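Long-range contacts in metallo-carboxypeptidase (Pseudomonas aeruginosa, PDB 4A39), which probably acts as a zinc-dependent cytosolic carboxypeptidase of the M14 family, removing residues from the C-terminal ends of peptide or protein chains: residues 298-303 against 341-346; 282-287 against 317-322; 170-175 against 265-270. All coordinates share one frame; numbering follows the deposited sequence.

Contact 1. Residues 298-303 against 341-346; sequences RLEQRF and DCLAFT. With GEM ((2-guanidinoethylmercapto)succinic acid), chain D.
Phe303 lies against Phe345 so that one face of its ring takes CD2 of Phe345 near the rim, and the two side chains slide past each other in opposite directions. Their ring planes are inclined by 39° and the closest atoms, Phe303 CD1 and Phe345 CE2, are 3.4 Å apart, an oblique pairing. CG of Phe303 stands anti to the backbone N (chi1 -177°), which carries the ring from the helix toward strand 343-346. The far end of the Phe345 ring meets Glu300, with CZ 3.5 Å from Glu300 CB. Leu343 fills the next position: its CD1 methyl reaches Glu300 CG at 3.6 Å and Leu299 CB at 3.9 Å. The aliphatic part of Glu300 is thus packing material, while polar groups hold its buried carboxylate. OE2 accepts a bond from a water at 2.7 Å, which in turn accepts one from Ala344 N; Cys286 N is a second donor to OE2, and Tyr292 OH is hydrogen-bonded to OE1. On the strand's other face Thr346 lies beside the thioether arm of the bound (2-guanidinoethylmercapto)succinic acid. Helix 298-303 crosses strand 343-346 at -55°; such a helix on the central sheet, with the ligand pocket beyond the strand, is characteristic of the zinc carboxypeptidase fold.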
loop_
_atom_site.group_PDB
_atom_site.type_symbol
_atom_site.label_atom_id
_atom_site.label_comp_id
_atom_site.label_asym_id
_atom_site.label_seq_id
_atom_site.Cartn_x
_atom_site.Cartn_y
_atom_site.Cartn_z
ATOM N N ARG A 298 18.765 -17.480 2.780
ATOM C CA ARG A 298 18.558 -17.767 4.195
ATOM C C ARG A 298 17.904 -16.592 4.919
ATOM O O ARG A 298 17.032 -16.792 5.766
ATOM C CB ARG A 298 19.891 -18.100 4.869
ATOM C CG ARG A 298 19.756 -18.459 6.339
ATOM C CD ARG A 298 21.091 -18.892 6.923
ATOM N NE ARG A 298 22.077 -17.816 6.956
ATOM C CZ ARG A 298 22.078 -16.831 7.847
ATOM N NH1 ARG A 298 21.141 -16.781 8.786
ATOM N NH2 ARG A 298 23.025 -15.903 7.803
ATOM N N LEU A 299 18.327 -15.373 4.589
ATOM C CA LEU A 299 17.760 -14.189 5.228
ATOM C C LEU A 299 16.278 -14.065 4.923
ATOM O O LEU A 299 15.498 -13.681 5.796
ATOM C CB LEU A 299 18.495 -12.916 4.782
ATOM C CG LEU A 299 19.817 -12.624 5.507
ATOM C CD1 LEU A 299 20.493 -11.400 4.892
ATOM C CD2 LEU A 299 19.552 -12.384 6.988
ATOM N N GLU A 300 15.890 -14.387 3.690
ATOM C CA GLU A 300 14.484 -14.313 3.311
ATOM C C GLU A 300 13.705 -15.332 4.139
ATOM O O GLU A 300 12.617 -15.038 4.627
ATOM C CB GLU A 300 14.305 -14.581 1.808
ATOM C CG GLU A 300 14.998 -13.554 0.921
ATOM C CD GLU A 300 14.657 -13.701 -0.552
ATOM O OE1 GLU A 300 14.243 -14.805 -0.959
ATOM O OE2 GLU A 300 14.814 -12.713 -1.309
ATOM N N GLN A 301 14.283 -16.517 4.321
ATOM C CA GLN A 301 13.649 -17.577 5.104
ATOM C C GLN A 301 13.487 -17.092 6.544
ATOM O O GLN A 301 12.417 -17.234 7.144
ATOM C CB GLN A 301 14.520 -18.842 5.070
ATOM C CG GLN A 301 13.780 -20.165 5.221
ATOM C CD GLN A 301 13.085 -20.322 6.552
ATOM O OE1 GLN A 301 13.703 -20.199 7.608
ATOM N NE2 GLN A 301 11.789 -20.614 6.511
ATOM N N ARG A 302 14.553 -16.511 7.092
ATOM C CA ARG A 302 14.539 -15.989 8.459
ATOM C C ARG A 302 13.442 -14.941 8.669
ATOM O O ARG A 302 12.697 -14.993 9.651
ATOM C CB ARG A 302 15.900 -15.371 8.790
ATOM C CG ARG A 302 17.027 -16.379 8.962
ATOM C CD ARG A 302 16.953 -17.050 10.320
ATOM N NE ARG A 302 17.127 -16.092 11.409
ATOM C CZ ARG A 302 16.293 -15.972 12.438
ATOM N NH1 ARG A 302 15.220 -16.754 12.524
ATOM N NH2 ARG A 302 16.530 -15.074 13.385
ATOM N N PHE A 303 13.354 -13.991 7.743
ATOM C CA PHE A 303 12.365 -12.919 7.812
ATOM C C PHE A 303 10.933 -13.452 7.793
ATOM O O PHE A 303 10.101 -13.059 8.618
ATOM C CB PHE A 303 12.562 -11.953 6.636
ATOM C CG PHE A 303 11.638 -10.768 6.658
ATOM C CD1 PHE A 303 10.362 -10.853 6.101
ATOM C CD2 PHE A 303 12.035 -9.567 7.237
ATOM C CE1 PHE A 303 9.497 -9.765 6.119
ATOM C CE2 PHE A 303 11.177 -8.470 7.259
ATOM C CZ PHE A 303 9.902 -8.571 6.698
ATOM N N ASP A 341 22.862 -5.612 -2.722
ATOM C CA ASP A 341 23.093 -6.930 -2.125
ATOM C C ASP A 341 22.483 -6.993 -0.724
ATOM O O ASP A 341 23.137 -7.404 0.237
ATOM C CB ASP A 341 24.598 -7.209 -2.050
ATOM C CG ASP A 341 24.913 -8.628 -1.602
ATOM O OD1 ASP A 341 24.079 -9.531 -1.836
ATOM O OD2 ASP A 341 26.004 -8.835 -1.024
ATOM N N CYS A 342 21.217 -6.600 -0.616
ATOM C CA CYS A 342 20.545 -6.590 0.678
ATOM C C CYS A 342 19.264 -7.395 0.662
ATOM O O CYS A 342 18.718 -7.701 -0.397
ATOM C CB CYS A 342 20.195 -5.152 1.076
ATOM S SG CYS A 342 18.983 -4.356 -0.030
ATOM N N LEU A 343 18.789 -7.736 1.854
ATOM C CA LEU A 343 17.534 -8.458 1.990
ATOM C C LEU A 343 16.486 -7.494 1.443
ATOM O O LEU A 343 16.466 -6.315 1.813
ATOM C CB LEU A 343 17.257 -8.763 3.464
ATOM C CG LEU A 343 15.900 -9.393 3.795
ATOM C CD1 LEU A 343 15.753 -10.717 3.055
ATOM C CD2 LEU A 343 15.791 -9.611 5.296
ATOM N N ALA A 344 15.629 -7.986 0.554
ATOM C CA ALA A 344 14.605 -7.144 -0.055
ATOM C C ALA A 344 13.333 -7.924 -0.333
ATOM O O ALA A 344 13.381 -9.042 -0.844
ATOM C CB ALA A 344 15.129 -6.547 -1.358
ATOM N N PHE A 345 12.198 -7.312 -0.017
ATOM C CA PHE A 345 10.895 -7.932 -0.223
ATOM C C PHE A 345 9.852 -6.943 -0.709
ATOM O O PHE A 345 9.934 -5.739 -0.443
ATOM C CB PHE A 345 10.321 -8.482 1.086
ATOM C CG PHE A 345 10.871 -9.807 1.524
ATOM C CD1 PHE A 345 10.613 -10.961 0.795
ATOM C CD2 PHE A 345 11.570 -9.911 2.723
ATOM C CE1 PHE A 345 11.037 -12.205 1.258
ATOM C CE2 PHE A 345 11.999 -11.148 3.192
ATOM C CZ PHE A 345 11.731 -12.295 2.460
ATOM N N THR A 346 8.863 -7.474 -1.415
ATOM C CA THR A 346 7.720 -6.689 -1.830
ATOM C C THR A 346 6.716 -7.247 -0.823
ATOM O O THR A 346 6.485 -8.457 -0.810
ATOM C CB THR A 346 7.237 -7.045 -3.248
ATOM O OG1 THR A 346 8.229 -6.651 -4.208
ATOM C CG2 THR A 346 5.935 -6.329 -3.550
HETATM C C8 GEM D . 3.935 -6.224 -7.996
HETATM S S7 GEM D . 5.019 -5.651 -6.638
HETATM C C6 GEM D . 6.196 -7.048 -6.536
HETATM C C5 GEM D . 5.616 -8.403 -6.951
HETATM N N3 GEM D . 5.398 -8.447 -8.404
HETATM C C1 GEM D . 6.106 -9.295 -9.147
HETATM N N4 GEM D . 7.008 -10.082 -8.566
HETATM N N2 GEM D . 5.925 -9.356 -10.463
HETATM C C9 GEM D . 3.920 -5.231 -9.160
HETATM O O14 GEM D . 4.695 -4.249 -9.098
HETATM O O15 GEM D . 3.129 -5.475 -10.094
HETATM C C10 GEM D . 2.515 -6.485 -7.490
HETATM C C11 GEM D . 1.863 -5.215 -6.938
HETATM O O12 GEM D . 1.366 -5.275 -5.791
HETATM O O13 GEM D . 1.858 -4.215 -7.684
HETATM O O HOH W 1 16.370 -10.603 -0.531
#

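Contact 2. Residues 282-287 against 317-322. With GEM ((2-guanidinoethylmercapto)succinic acid), chain D.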
loop_
_atom_site.group_PDB
_atom_site.type_symbol
_atom_site.label_atom_id
_atom_site.label_comp_id
_atom_site.label_asym_id
_atom_site.label_seq_id
_atom_site.Cartn_x
_atom_site.Cartn_y
_atom_site.Cartn_z
ATOM N N PHE A 282 1.407 -11.644 2.332
ATOM C CA PHE A 282 2.610 -12.397 1.989
ATOM C C PHE A 282 3.731 -11.474 1.533
ATOM O O PHE A 282 3.560 -10.256 1.490
ATOM C CB PHE A 282 2.323 -13.441 0.893
ATOM C CG PHE A 282 1.942 -12.852 -0.437
ATOM C CD1 PHE A 282 0.628 -12.462 -0.696
ATOM C CD2 PHE A 282 2.897 -12.693 -1.435
ATOM C CE1 PHE A 282 0.272 -11.925 -1.938
ATOM C CE2 PHE A 282 2.553 -12.156 -2.678
ATOM C CZ PHE A 282 1.236 -11.773 -2.928
ATOM N N ALA A 283 4.882 -12.061 1.220
ATOM C CA ALA A 283 6.036 -11.303 0.747
ATOM C C ALA A 283 6.662 -11.999 -0.461
ATOM O O ALA A 283 6.743 -13.227 -0.505
ATOM C CB ALA A 283 7.069 -11.171 1.860
ATOM N N ALA A 284 7.078 -11.208 -1.446
ATOM C CA ALA A 284 7.726 -11.737 -2.645
ATOM C C ALA A 284 9.204 -11.356 -2.565
ATOM O O ALA A 284 9.531 -10.177 -2.416
ATOM C CB ALA A 284 7.094 -11.138 -3.897
ATOM N N GLY A 285 10.085 -12.351 -2.669
ATOM C CA GLY A 285 11.517 -12.108 -2.570
ATOM C C GLY A 285 12.290 -11.905 -3.863
ATOM O O GLY A 285 11.705 -11.652 -4.915
ATOM N N CYS A 286 13.614 -12.036 -3.781
ATOM C CA CYS A 286 14.501 -11.836 -4.932
ATOM C C CYS A 286 15.138 -13.109 -5.481
ATOM O O CYS A 286 16.217 -13.042 -6.072
ATOM C CB CYS A 286 15.643 -10.880 -4.557
ATOM S SG CYS A 286 15.159 -9.224 -4.039
ATOM N N GLU A 287 14.488 -14.257 -5.310
ATOM C CA GLU A 287 15.080 -15.507 -5.778
ATOM C C GLU A 287 15.395 -15.576 -7.271
ATOM O O GLU A 287 16.166 -16.437 -7.700
ATOM C CB GLU A 287 14.213 -16.707 -5.361
ATOM C CG GLU A 287 12.887 -16.890 -6.090
ATOM C CD GLU A 287 11.830 -15.870 -5.709
ATOM O OE1 GLU A 287 11.868 -15.340 -4.575
ATOM O OE2 GLU A 287 10.944 -15.616 -6.544
ATOM N N HIS A 317 0.607 -18.950 0.348
ATOM C CA HIS A 317 0.019 -18.195 -0.741
ATOM C C HIS A 317 0.864 -16.980 -1.108
ATOM O O HIS A 317 1.464 -16.336 -0.245
ATOM C CB HIS A 317 -1.395 -17.747 -0.383
ATOM C CG HIS A 317 -2.402 -18.851 -0.411
ATOM N ND1 HIS A 317 -2.651 -19.667 0.672
ATOM C CD2 HIS A 317 -3.219 -19.279 -1.400
ATOM C CE1 HIS A 317 -3.583 -20.546 0.350
ATOM N NE2 HIS A 317 -3.944 -20.332 -0.901
ATOM N N GLY A 318 0.908 -16.682 -2.401
ATOM C CA GLY A 318 1.673 -15.551 -2.883
ATOM C C GLY A 318 1.951 -15.723 -4.359
ATOM O O GLY A 318 1.292 -16.518 -5.027
ATOM N N TYR A 319 2.925 -14.983 -4.875
ATOM C CA TYR A 319 3.275 -15.089 -6.285
ATOM C C TYR A 319 4.213 -16.267 -6.504
ATOM O O TYR A 319 4.941 -16.677 -5.594
ATOM C CB TYR A 319 3.969 -13.811 -6.776
ATOM C CG TYR A 319 3.165 -12.545 -6.587
ATOM C CD1 TYR A 319 1.802 -12.509 -6.880
ATOM C CD2 TYR A 319 3.771 -11.378 -6.123
ATOM C CE1 TYR A 319 1.061 -11.342 -6.709
ATOM C CE2 TYR A 319 3.041 -10.206 -5.952
ATOM C CZ TYR A 319 1.687 -10.195 -6.245
ATOM O OH TYR A 319 0.960 -9.043 -6.065
ATOM N N PRO A 320 4.202 -16.836 -7.717
ATOM C CA PRO A 320 5.089 -17.970 -7.985
ATOM C C PRO A 320 6.525 -17.493 -7.836
ATOM O O PRO A 320 6.811 -16.307 -8.005
ATOM C CB PRO A 320 4.763 -18.328 -9.432
ATOM C CG PRO A 320 3.325 -17.926 -9.570
ATOM C CD PRO A 320 3.311 -16.584 -8.862
ATOM N N ARG A 321 7.430 -18.400 -7.504
ATOM C CA ARG A 321 8.818 -17.992 -7.388
ATOM C C ARG A 321 9.426 -17.964 -8.769
ATOM O O ARG A 321 9.035 -18.730 -9.653
ATOM C CB ARG A 321 9.600 -18.941 -6.497
ATOM C CG ARG A 321 9.410 -20.398 -6.796
ATOM C CD ARG A 321 9.771 -21.208 -5.574
ATOM N NE ARG A 321 9.223 -20.600 -4.362
ATOM C CZ ARG A 321 9.836 -19.654 -3.652
ATOM N NH1 ARG A 321 11.026 -19.204 -4.028
ATOM N NH2 ARG A 321 9.253 -19.153 -2.571
ATOM N N SER A 322 10.380 -17.064 -8.958
ATOM C CA SER A 322 11.046 -16.931 -10.238
ATOM C C SER A 322 12.095 -18.014 -10.413
ATOM O O SER A 322 12.731 -18.434 -9.445
ATOM C CB SER A 322 11.716 -15.560 -10.340
ATOM O OG SER A 322 12.569 -15.497 -11.474
HETATM C C8 GEM D . 3.935 -6.224 -7.996
HETATM S S7 GEM D . 5.019 -5.651 -6.638
HETATM C C6 GEM D . 6.196 -7.048 -6.536
HETATM C C5 GEM D . 5.616 -8.403 -6.951
HETATM N N3 GEM D . 5.398 -8.447 -8.404
HETATM C C1 GEM D . 6.106 -9.295 -9.147
HETATM N N4 GEM D . 7.008 -10.082 -8.566
HETATM N N2 GEM D . 5.925 -9.356 -10.463
HETATM C C9 GEM D . 3.920 -5.231 -9.160
HETATM O O14 GEM D . 4.695 -4.249 -9.098
HETATM O O15 GEM D . 3.129 -5.475 -10.094
HETATM C C10 GEM D . 2.515 -6.485 -7.490
HETATM C C11 GEM D . 1.863 -5.215 -6.938
HETATM O O12 GEM D . 1.366 -5.275 -5.791
HETATM O O13 GEM D . 1.858 -4.215 -7.684
HETATM O O HOH W 2 5.317 -14.264 -3.390
#
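Glu287 OE2 accepts the backbone N-H of Ser322 at 2.9 Å, a nearly straight bond (167°) made with the anti lone pair. Glu287 CG sits between its backbone N and carbonyl carbon, and a further bend at chi2 folds the carboxylate toward 317-322. The guanidinium of Arg321 lies across it with the planes 62° apart; NH1 is 4.0 Å from Glu287 OE1, a long salt bridge in which no N-H points at the oxygen. At the other end, Phe282 packs flat over Gly318, whose CA lies 3.5 Å from the ring centroid in a CH-pi contact. The same ring turns its edge to Tyr319 in a T-shaped pair, planes at 88°, with Phe282 CZ over the middle of the tyrosine ring and 3.7 Å from Tyr319 CZ. Ala284 CB touches the edge of that ring. Tyr319 lines the ligand pocket of this M14 carboxypeptidase, and its loop packs against the edge strand 282-284 of the central sheet. Tyr319 CE2 comes within 3.3 Å of C5 of the inhibitor, while its hydroxyl is hydrogen-bonded to Asp275 and its side chain also touches Glu348, the predicted proton donor/acceptor. Between the two backbones a water accepts Tyr319 N at 2.9 Å and gives a weak bond to Ala283 O.

Contact 3. Residues 170-175 against 265-270; sequences HLKLWV and GVDLFL
Trp174 and Val266 make the close-packed part of this contact: the CG2 methyl of Val266 rests over one face of the indole, 3.8 Å from the centroid of its five-membered ring. The indole N-H, at the ring edge, is given to Gly265 O at 2.9 Å in a somewhat bent bond (143°), satisfying the buried NE1. Beside it Trp174 CB meets the edge of the Phe269 ring. On the other face of the sheet Leu173 CD2 packs on Leu268 CB at 3.6 Å, and Val175 lies next to Leu270. The two strands are parallel neighbours in the central mixed sheet of the zinc carboxypeptidase domain, with Trp174 N bonded to Leu268 O and Leu270 N to Trp174 O. Tyr215 stacks on the indole, while Met261 of helix 252-264 touches both Trp174 and Phe269. Trp174, Val266, Leu173 and Leu268 are buried, whereas toward the solvent side, where His170 is exposed and Lys172 and Gly265 partly so, the ladder gives way to a mixed pairing. There Asp267 N donates to Lys172 O, while Asp267 OD2 accepts Lys172 N at 2.8 Å through its anti lone pair and forms a salt bridge with Lys172 NZ at 2.9 Å, whose hydrogen bond is weak. Bends at chi2 (69°) and chi3 (77°) fold the lysine back, bringing NZ also to His170 O at 3.0 Å. Asp267 OD1 is bridged to Arg388, so the carboxylate lies between two cationic side chains.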
loop_
_atom_site.group_PDB
_atom_site.type_symbol
_atom_site.label_atom_id
_atom_site.label_comp_id
_atom_site.label_asym_id
_atom_site.label_seq_id
_atom_site.Cartn_x
_atom_site.Cartn_y
_atom_site.Cartn_z
ATOM N N HIS A 170 25.182 1.784 12.022
ATOM C CA HIS A 170 25.791 1.545 10.721
ATOM C C HIS A 170 24.871 0.960 9.657
ATOM O O HIS A 170 25.203 0.990 8.471
ATOM C CB HIS A 170 27.019 0.647 10.892
ATOM C CG HIS A 170 26.716 -0.676 11.522
ATOM N ND1 HIS A 170 26.203 -1.740 10.813
ATOM C CD2 HIS A 170 26.829 -1.099 12.804
ATOM C CE1 HIS A 170 26.012 -2.762 11.629
ATOM N NE2 HIS A 170 26.382 -2.398 12.843
ATOM N N LEU A 171 23.723 0.426 10.066
ATOM C CA LEU A 171 22.799 -0.162 9.100
ATOM C C LEU A 171 21.739 0.829 8.636
ATOM O O LEU A 171 21.310 1.691 9.399
ATOM C CB LEU A 171 22.121 -1.397 9.707
ATOM C CG LEU A 171 23.055 -2.546 10.099
ATOM C CD1 LEU A 171 22.255 -3.663 10.741
ATOM C CD2 LEU A 171 23.791 -3.056 8.869
ATOM N N LYS A 172 21.328 0.704 7.376
ATOM C CA LYS A 172 20.305 1.574 6.793
ATOM C C LYS A 172 19.148 0.700 6.335
ATOM O O LYS A 172 19.281 -0.055 5.373
ATOM C CB LYS A 172 20.858 2.340 5.586
ATOM C CG LYS A 172 22.001 3.284 5.901
ATOM C CD LYS A 172 23.257 2.535 6.292
ATOM C CE LYS A 172 23.955 1.941 5.085
ATOM N NZ LYS A 172 25.236 1.297 5.501
ATOM N N LEU A 173 18.016 0.803 7.026
ATOM C CA LEU A 173 16.846 -0.004 6.689
ATOM C C LEU A 173 15.805 0.851 5.972
ATOM O O LEU A 173 15.228 1.768 6.562
ATOM C CB LEU A 173 16.249 -0.602 7.963
ATOM C CG LEU A 173 17.239 -1.201 8.966
ATOM C CD1 LEU A 173 16.451 -1.868 10.077
ATOM C CD2 LEU A 173 18.166 -2.202 8.292
ATOM N N TRP A 174 15.569 0.535 4.701
ATOM C CA TRP A 174 14.623 1.282 3.884
ATOM C C TRP A 174 13.248 0.658 3.715
ATOM O O TRP A 174 13.114 -0.543 3.450
ATOM C CB TRP A 174 15.205 1.509 2.487
ATOM C CG TRP A 174 16.400 2.403 2.444
ATOM C CD1 TRP A 174 17.646 2.150 2.949
ATOM C CD2 TRP A 174 16.470 3.694 1.831
ATOM N NE1 TRP A 174 18.489 3.207 2.683
ATOM C CE2 TRP A 174 17.792 4.167 1.996
ATOM C CE3 TRP A 174 15.540 4.498 1.154
ATOM C CZ2 TRP A 174 18.209 5.410 1.509
ATOM C CZ3 TRP A 174 15.954 5.736 0.669
ATOM C CH2 TRP A 174 17.280 6.179 0.849
ATOM N N VAL A 175 12.229 1.500 3.845
ATOM C CA VAL A 175 10.846 1.078 3.662
ATOM C C VAL A 175 10.117 2.171 2.887
ATOM O O VAL A 175 10.050 3.315 3.348
ATOM C CB VAL A 175 10.126 0.887 5.009
ATOM C CG1 VAL A 175 8.715 0.370 4.770
ATOM C CG2 VAL A 175 10.908 -0.083 5.877
ATOM N N GLY A 265 23.316 4.451 1.105
ATOM C CA GLY A 265 23.519 3.012 1.203
ATOM C C GLY A 265 22.250 2.328 1.669
ATOM O O GLY A 265 21.383 2.970 2.274
ATOM N N VAL A 266 22.149 1.028 1.392
ATOM C CA VAL A 266 20.974 0.237 1.747
ATOM C C VAL A 266 21.355 -1.141 2.296
ATOM O O VAL A 266 22.131 -1.865 1.676
ATOM C CB VAL A 266 20.067 0.018 0.504
ATOM C CG1 VAL A 266 18.822 -0.766 0.896
ATOM C CG2 VAL A 266 19.685 1.359 -0.117
ATOM N N ASP A 267 20.796 -1.503 3.451
ATOM C CA ASP A 267 21.076 -2.803 4.060
ATOM C C ASP A 267 19.810 -3.649 4.227
ATOM O O ASP A 267 19.863 -4.791 4.682
ATOM C CB ASP A 267 21.773 -2.612 5.412
ATOM C CG ASP A 267 23.079 -1.847 5.282
ATOM O OD1 ASP A 267 23.969 -2.315 4.536
ATOM O OD2 ASP A 267 23.214 -0.781 5.916
ATOM N N LEU A 268 18.676 -3.076 3.842
ATOM C CA LEU A 268 17.381 -3.747 3.916
ATOM C C LEU A 268 16.406 -2.908 3.113
ATOM O O LEU A 268 16.451 -1.678 3.175
ATOM C CB LEU A 268 16.877 -3.830 5.358
ATOM C CG LEU A 268 15.437 -4.351 5.464
ATOM C CD1 LEU A 268 15.445 -5.870 5.459
ATOM C CD2 LEU A 268 14.783 -3.829 6.725
ATOM N N PHE A 269 15.528 -3.561 2.361
ATOM C CA PHE A 269 14.552 -2.829 1.566
ATOM C C PHE A 269 13.198 -3.516 1.531
ATOM O O PHE A 269 13.093 -4.674 1.130
ATOM C CB PHE A 269 15.046 -2.654 0.130
ATOM C CG PHE A 269 14.066 -1.944 -0.763
ATOM C CD1 PHE A 269 13.732 -0.609 -0.533
ATOM C CD2 PHE A 269 13.461 -2.612 -1.821
ATOM C CE1 PHE A 269 12.809 0.046 -1.347
ATOM C CE2 PHE A 269 12.534 -1.967 -2.642
ATOM C CZ PHE A 269 12.208 -0.638 -2.407
ATOM N N LEU A 270 12.165 -2.793 1.953
ATOM C CA LEU A 270 10.809 -3.323 1.934
ATOM C C LEU A 270 9.956 -2.369 1.100
ATOM O O LEU A 270 9.905 -1.169 1.381
ATOM C CB LEU A 270 10.244 -3.423 3.355
ATOM C CG LEU A 270 10.992 -4.334 4.335
ATOM C CD1 LEU A 270 10.293 -4.315 5.687
ATOM C CD2 LEU A 270 11.039 -5.755 3.785
#

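Overall arrangement
From the N terminus, contact 3 comes first: strand 171-177 is rejoined by strand 268-275, closing a long excursion that includes helix 252-264, and this is complete before either of the others begins. The chain then reaches strand 282-284 at the sheet edge and helix 294-308, opening contacts 2 and 1 in turn. Contact 2 closes at 317-322 and contact 1 at 341-346, so these two cross. Strand 343-350 lies between strands 268-275 and 282-284, with backbone bonds from Leu343 and Phe345 to Phe269 and from Thr346 to Ala284. Contacts 2 and 3 do not touch; contact 1 touches both, joining strand 268-275 on one side to 282-287 on the other.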